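Local coordinates for protein ornithine carbamoyltransferase (Giardia intestinalis, PDB 3GRF) that probably transfers the carbamoyl group of carbamoyl phosphate to ornithine, giving citrulline, as an ornithine carbamoyltransferase linked to arginine degradation, at residues Ile206-Cys209 with Glu210-Ala214; Phe164-Cys167 with Gly168-Asn172. One frame throughout, in Å; residues are numbered along the deposited sequence.

Contact 1 (Ile206-Cys209 with Glu210-Ala214); sequences IDEC and EEIIA
The backbone carbonyls of I206 and D207 each receive an i to i+4 amide in this stretch of alpha helix: E210 N reaches I206 O at 2.9 Å, and E211 N reaches D207 O at 2.9 Å along a nearly straight N-H...O line of 168°. The E210 chain runs alongside I206, with I206 CG2 4.0 Å from E210 OE1. The aliphatic part of E210 lies over the helix backbone, its CG 3.4 Å from I206 O, because CG sits beside the backbone N (chi1 -65°). The carboxylates of D207 and E210 stay apart, D207 OD1 and E210 OE1 being 5.0 Å from each other. One water donates to both oxygens, 2.8 Å from D207 OD1, and so bridges two groups that would otherwise probably repel; D207 OD2 also makes a salt bridge with K203. The stretch belongs to helix 203-216, the crossover of a right-handed beta-alpha-beta unit between parallel strands 188-192 and 221-225 in the ornithine-binding domain. Its inner side carries I206, C209 and I212: I206 packs on M179, P201 and I224, C209 on M179 and I222, I212 on A183 and L184 of helix 173-185. The E208 carboxylate leads off to a salt bridge with R180 and a hydrogen bond with S14.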
ATOM      1  N   ILE A 206     -23.993   4.425  29.820  1.00 30.72           N
ATOM      2  CA  ILE A 206     -23.934   4.604  31.279  1.00 29.14           C
ATOM      3  C   ILE A 206     -24.192   3.264  31.995  1.00 25.83           C
ATOM      4  O   ILE A 206     -23.372   2.829  32.835  1.00 29.06           O
ATOM      5  CB  ILE A 206     -24.934   5.678  31.751  1.00 38.39           C
ATOM      6  CG1 ILE A 206     -24.741   6.976  30.971  1.00 36.00           C
ATOM      7  CG2 ILE A 206     -24.767   5.960  33.236  1.00 35.54           C
ATOM      8  CD1 ILE A 206     -25.981   7.949  31.053  1.00 38.25           C
ATOM      9  N   ASP A 207     -25.269   2.570  31.617  1.00 27.09           N
ATOM     10  CA  ASP A 207     -25.594   1.237  32.180  1.00 31.35           C
ATOM     11  C   ASP A 207     -24.481   0.195  32.018  1.00 38.62           C
ATOM     12  O   ASP A 207     -24.117  -0.497  32.979  1.00 37.49           O
ATOM     13  CB  ASP A 207     -26.870   0.658  31.551  1.00 33.91           C
ATOM     14  CG  ASP A 207     -28.124   1.444  31.916  1.00 35.22           C
ATOM     15  OD1 ASP A 207     -28.043   2.388  32.741  1.00 43.95           O
ATOM     16  OD2 ASP A 207     -29.196   1.109  31.376  1.00 38.28           O
ATOM     17  N   GLU A 208     -23.954   0.064  30.803  1.00 34.54           N
ATOM     18  CA  GLU A 208     -22.778  -0.805  30.598  1.00 38.15           C
ATOM     19  C   GLU A 208     -21.665  -0.479  31.566  1.00 32.28           C
ATOM     20  O   GLU A 208     -21.022  -1.382  32.138  1.00 32.81           O
ATOM     21  CB  GLU A 208     -22.239  -0.702  29.167  1.00 27.27           C
ATOM     22  CG  GLU A 208     -20.893  -1.437  28.976  1.00 39.82           C
ATOM     23  CD  GLU A 208     -20.483  -1.577  27.523  1.00 38.61           C
ATOM     24  OE1 GLU A 208     -20.688  -0.608  26.759  1.00 37.58           O
ATOM     25  OE2 GLU A 208     -19.943  -2.645  27.152  1.00 42.27           O
ATOM     26  N   CYS A 209     -21.386   0.808  31.718  1.00 30.05           N
ATOM     27  CA  CYS A 209     -20.273   1.190  32.587  1.00 27.67           C
ATOM     28  C   CYS A 209     -20.530   0.872  34.041  1.00 31.45           C
ATOM     29  O   CYS A 209     -19.619   0.422  34.764  1.00 26.14           O
ATOM     30  CB  CYS A 209     -19.904   2.661  32.439  1.00 28.23           C
ATOM     31  SG  CYS A 209     -19.265   3.039  30.847  1.00 32.44           S
ATOM     32  N   GLU A 210     -21.752   1.114  34.497  1.00 27.88           N
ATOM     33  CA  GLU A 210     -22.033   0.899  35.912  1.00 30.25           C
ATOM     34  C   GLU A 210     -22.065  -0.611  36.220  1.00 37.15           C
ATOM     35  O   GLU A 210     -21.595  -1.058  37.261  1.00 43.12           O
ATOM     36  CB  GLU A 210     -23.273   1.688  36.331  1.00 31.49           C
ATOM     37  CG  GLU A 210     -22.969   3.202  36.190  1.00 38.48           C
ATOM     38  CD  GLU A 210     -24.026   4.121  36.778  1.00 46.91           C
ATOM     39  OE1 GLU A 210     -25.239   3.840  36.631  1.00 48.18           O
ATOM     40  OE2 GLU A 210     -23.632   5.153  37.366  1.00 44.74           O
ATOM     41  N   GLU A 211     -22.522  -1.397  35.253  1.00 38.30           N
ATOM     42  CA  GLU A 211     -22.382  -2.841  35.297  1.00 41.33           C
ATOM     43  C   GLU A 211     -20.950  -3.370  35.242  1.00 43.08           C
ATOM     44  O   GLU A 211     -20.651  -4.366  35.921  1.00 34.86           O
ATOM     45  CB  GLU A 211     -23.186  -3.493  34.185  1.00 48.45           C
ATOM     46  CG  GLU A 211     -23.045  -5.008  34.163  1.00 59.81           C
ATOM     47  CD  GLU A 211     -23.650  -5.630  32.934  1.00 71.69           C
ATOM     48  OE1 GLU A 211     -23.391  -6.838  32.710  1.00 77.72           O
ATOM     49  OE2 GLU A 211     -24.373  -4.912  32.190  1.00 77.90           O
ATOM     50  N   ILE A 212     -20.057  -2.775  34.440  1.00 36.90           N
ATOM     51  CA  ILE A 212     -18.712  -3.343  34.454  1.00 37.42           C
ATOM     52  C   ILE A 212     -18.034  -3.019  35.770  1.00 30.54           C
ATOM     53  O   ILE A 212     -17.310  -3.843  36.312  1.00 32.05           O
ATOM     54  CB  ILE A 212     -17.801  -3.061  33.203  1.00 37.40           C
ATOM     55  CG1 ILE A 212     -16.756  -2.001  33.502  1.00 32.77           C
ATOM     56  CG2 ILE A 212     -18.597  -2.728  31.925  1.00 48.54           C
ATOM     57  CD1 ILE A 212     -15.648  -2.503  34.232  1.00 29.63           C
ATOM     58  N   ILE A 213     -18.243  -1.820  36.302  1.00 29.85           N
ATOM     59  CA  ILE A 213     -17.631  -1.512  37.625  1.00 35.43           C
ATOM     60  C   ILE A 213     -18.187  -2.397  38.734  1.00 43.64           C
ATOM     61  O   ILE A 213     -17.419  -2.855  39.598  1.00 29.41           O
ATOM     62  CB  ILE A 213     -17.794  -0.060  38.057  1.00 44.49           C
ATOM     63  CG1 ILE A 213     -17.767   0.047  39.586  1.00 47.34           C
ATOM     64  CG2 ILE A 213     -19.071   0.468  37.600  1.00 53.96           C
ATOM     65  CD1 ILE A 213     -18.418   1.262  40.109  1.00 44.65           C
ATOM     66  N   ALA A 214     -19.509  -2.633  38.695  1.00 34.92           N
ATOM     67  CA  ALA A 214     -20.176  -3.569  39.611  1.00 40.19           C
ATOM     68  C   ALA A 214     -19.606  -4.979  39.492  1.00 40.10           C
ATOM     69  O   ALA A 214     -19.313  -5.603  40.500  1.00 34.95           O
ATOM     70  CB  ALA A 214     -21.676  -3.597  39.372  1.00 33.68           C
TER
HETATM   71  O   HOH W   1     -26.493   2.371  35.120  1.00 48.81           O

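Contact 2 (Phe164-Cys167 with Gly168-Asn172); sequences FAYC and GDSMN
G168, its N 3.9 Å from Y166 CE1, turns the chain at backbone angles (121°, -159°) that by themselves call for glycine, since a CB would be jammed against C167 O. The hydroxyl of S170 sits at the edge of the Y166 ring, near its plane, with S170 OG 3.2 Å from Y166 CD1, while its hydrogen bond is spent on the loop itself: S170 OG donates to G168 O at 2.9 Å, from above the carbonyl plane. Y166 projects from the end of the strand toward the loop, CG anti to its backbone N, which brings the phenol beside D169 and N172. There Y166 OH lies 3.3 Å from D169 O and 3.2 Å from N172 ND2, and the N172 amide crosses the ring almost squarely, the two planes 86° apart. N172 ND2 donates to D169 O at 3.2 Å, nearly in its own amide plane. D241 accepts a hydrogen bond from this amide and is hydrogen-bonded to Y166 OH as well, so one carboxylate oxygen gathers both groups; a water donating to Y166 OH at 2.8 Å adds a weak link to D169 N. D169 forms an Asx turn, its OD1 taking M171 N at 3.2 Å from above the carboxylate plane, and D169 OD2 is salt-bridged to R256. N172 is the N-cap of helix 173-185, its OD1 accepting from V174 N. Strand 164-167 lies between parallel strands 188-192 and 237-240; C167, its last residue, is disulfide-bonded to C228 of helix 228-232, and the loop after it runs into helix 173-185.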
ATOM      1  N   PHE A 164     -10.629  11.753  35.970  1.00 35.49           N
ATOM      2  CA  PHE A 164     -10.645  11.992  34.524  1.00 25.74           C
ATOM      3  C   PHE A 164     -11.901  12.833  34.195  1.00 24.33           C
ATOM      4  O   PHE A 164     -12.979  12.588  34.743  1.00 26.78           O
ATOM      5  CB  PHE A 164     -10.634  10.659  33.773  1.00 27.34           C
ATOM      6  CG  PHE A 164     -10.728  10.804  32.254  1.00 26.21           C
ATOM      7  CD1 PHE A 164      -9.585  10.825  31.475  1.00 29.31           C
ATOM      8  CD2 PHE A 164     -11.975  10.939  31.620  1.00 23.64           C
ATOM      9  CE1 PHE A 164      -9.670  10.967  30.096  1.00 32.93           C
ATOM     10  CE2 PHE A 164     -12.063  11.068  30.275  1.00 28.18           C
ATOM     11  CZ  PHE A 164     -10.927  11.103  29.504  1.00 27.17           C
ATOM     12  N   ALA A 165     -11.781  13.844  33.346  1.00 33.23           N
ATOM     13  CA  ALA A 165     -13.014  14.498  32.836  1.00 22.85           C
ATOM     14  C   ALA A 165     -13.059  14.646  31.308  1.00 30.58           C
ATOM     15  O   ALA A 165     -12.051  15.000  30.718  1.00 32.11           O
ATOM     16  CB  ALA A 165     -13.217  15.881  33.497  1.00 26.94           C
ATOM     17  N   TYR A 166     -14.225  14.368  30.704  1.00 25.96           N
ATOM     18  CA  TYR A 166     -14.447  14.529  29.282  1.00 25.80           C
ATOM     19  C   TYR A 166     -15.324  15.781  29.176  1.00 31.06           C
ATOM     20  O   TYR A 166     -16.281  15.905  29.936  1.00 25.75           O
ATOM     21  CB  TYR A 166     -15.171  13.332  28.608  1.00 30.08           C
ATOM     22  CG  TYR A 166     -15.418  13.692  27.166  1.00 32.80           C
ATOM     23  CD1 TYR A 166     -16.621  14.333  26.757  1.00 18.77           C
ATOM     24  CD2 TYR A 166     -14.424  13.515  26.235  1.00 27.12           C
ATOM     25  CE1 TYR A 166     -16.770  14.759  25.438  1.00 31.11           C
ATOM     26  CE2 TYR A 166     -14.568  13.924  24.916  1.00 32.83           C
ATOM     27  CZ  TYR A 166     -15.744  14.567  24.533  1.00 41.10           C
ATOM     28  OH  TYR A 166     -15.906  14.970  23.238  1.00 30.74           O
ATOM     29  N   CYS A 167     -14.959  16.731  28.302  1.00 27.08           N
ATOM     30  CA  CYS A 167     -15.751  17.972  28.141  1.00 29.39           C
ATOM     31  C   CYS A 167     -16.242  18.031  26.721  1.00 29.20           C
ATOM     32  O   CYS A 167     -15.486  17.733  25.816  1.00 27.11           O
ATOM     33  CB  CYS A 167     -14.956  19.248  28.475  1.00 26.91           C
ATOM     34  SG  CYS A 167     -14.871  19.614  30.229  1.00 38.00           S
ATOM     35  N   GLY A 168     -17.497  18.441  26.526  1.00 31.65           N
ATOM     36  CA  GLY A 168     -17.973  18.620  25.169  1.00 33.23           C
ATOM     37  C   GLY A 168     -19.171  17.779  24.819  1.00 27.25           C
ATOM     38  O   GLY A 168     -19.930  17.354  25.702  1.00 31.24           O
ATOM     39  N   ASP A 169     -19.350  17.587  23.521  1.00 25.72           N
ATOM     40  CA  ASP A 169     -20.374  16.717  22.967  1.00 30.02           C
ATOM     41  C   ASP A 169     -20.159  15.290  23.385  1.00 37.51           C
ATOM     42  O   ASP A 169     -19.161  14.637  22.987  1.00 34.65           O
ATOM     43  CB  ASP A 169     -20.373  16.762  21.449  1.00 35.85           C
ATOM     44  CG  ASP A 169     -21.567  16.051  20.860  1.00 46.99           C
ATOM     45  OD1 ASP A 169     -22.362  15.452  21.632  1.00 38.09           O
ATOM     46  OD2 ASP A 169     -21.707  16.113  19.625  1.00 42.89           O
ATOM     47  N   SER A 170     -21.107  14.800  24.182  1.00 29.56           N
ATOM     48  CA  SER A 170     -20.874  13.563  24.878  1.00 32.14           C
ATOM     49  C   SER A 170     -21.771  12.460  24.404  1.00 31.24           C
ATOM     50  O   SER A 170     -21.773  11.355  24.964  1.00 31.56           O
ATOM     51  CB  SER A 170     -20.911  13.785  26.397  1.00 42.02           C
ATOM     52  OG  SER A 170     -19.829  14.654  26.760  1.00 38.07           O
ATOM     53  N   MET A 171     -22.492  12.726  23.326  1.00 32.28           N
ATOM     54  CA  MET A 171     -23.166  11.673  22.636  1.00 30.05           C
ATOM     55  C   MET A 171     -22.213  11.342  21.518  1.00 29.78           C
ATOM     56  O   MET A 171     -22.316  11.865  20.417  1.00 31.91           O
ATOM     57  CB  MET A 171     -24.519  12.159  22.110  1.00 31.26           C
ATOM     58  CG  MET A 171     -25.387  11.005  21.681  1.00 37.28           C
ATOM     59  SD  MET A 171     -26.934  11.435  20.875  1.00 40.14           S
ATOM     60  CE  MET A 171     -27.902  12.102  22.202  1.00 48.57           C
ATOM     61  N   ASN A 172     -21.207  10.529  21.829  1.00 24.47           N
ATOM     62  CA  ASN A 172     -20.029  10.535  21.049  1.00 25.57           C
ATOM     63  C   ASN A 172     -19.319   9.222  21.263  1.00 36.88           C
ATOM     64  O   ASN A 172     -19.079   8.829  22.399  1.00 35.49           O
ATOM     65  CB  ASN A 172     -19.184  11.748  21.493  1.00 30.91           C
ATOM     66  CG  ASN A 172     -17.806  11.807  20.878  1.00 25.49           C
ATOM     67  OD1 ASN A 172     -17.266  10.844  20.340  1.00 32.90           O
ATOM     68  ND2 ASN A 172     -17.175  12.945  21.067  1.00 35.35           N
TER
HETATM   69  O   HOH W   2     -16.713  17.377  22.076  1.00 35.83           O

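Overall arrangement
Both contacts are local and belong to the Rossmann-like ornithine-binding domain, and they follow one another in sequence: 164-172 precedes 206-214. Their centres are about 17 Å apart and their nearest atoms about 8 Å, without touching. Helix 173-185 links them, starting at the end of contact 2 and packing through M179, A183 and L184 against the helix of contact 1. Strand 188-192 is the other shared element: it lies beside strand 164-167 and leads toward helix 203-216. Contact 2 occupies the C-terminal end of the central strand of the parallel sheet, where ligand sites of Rossmann-like folds commonly lie; contact 1 lies on the helical layer, its centre about 18 Å from that of the chain.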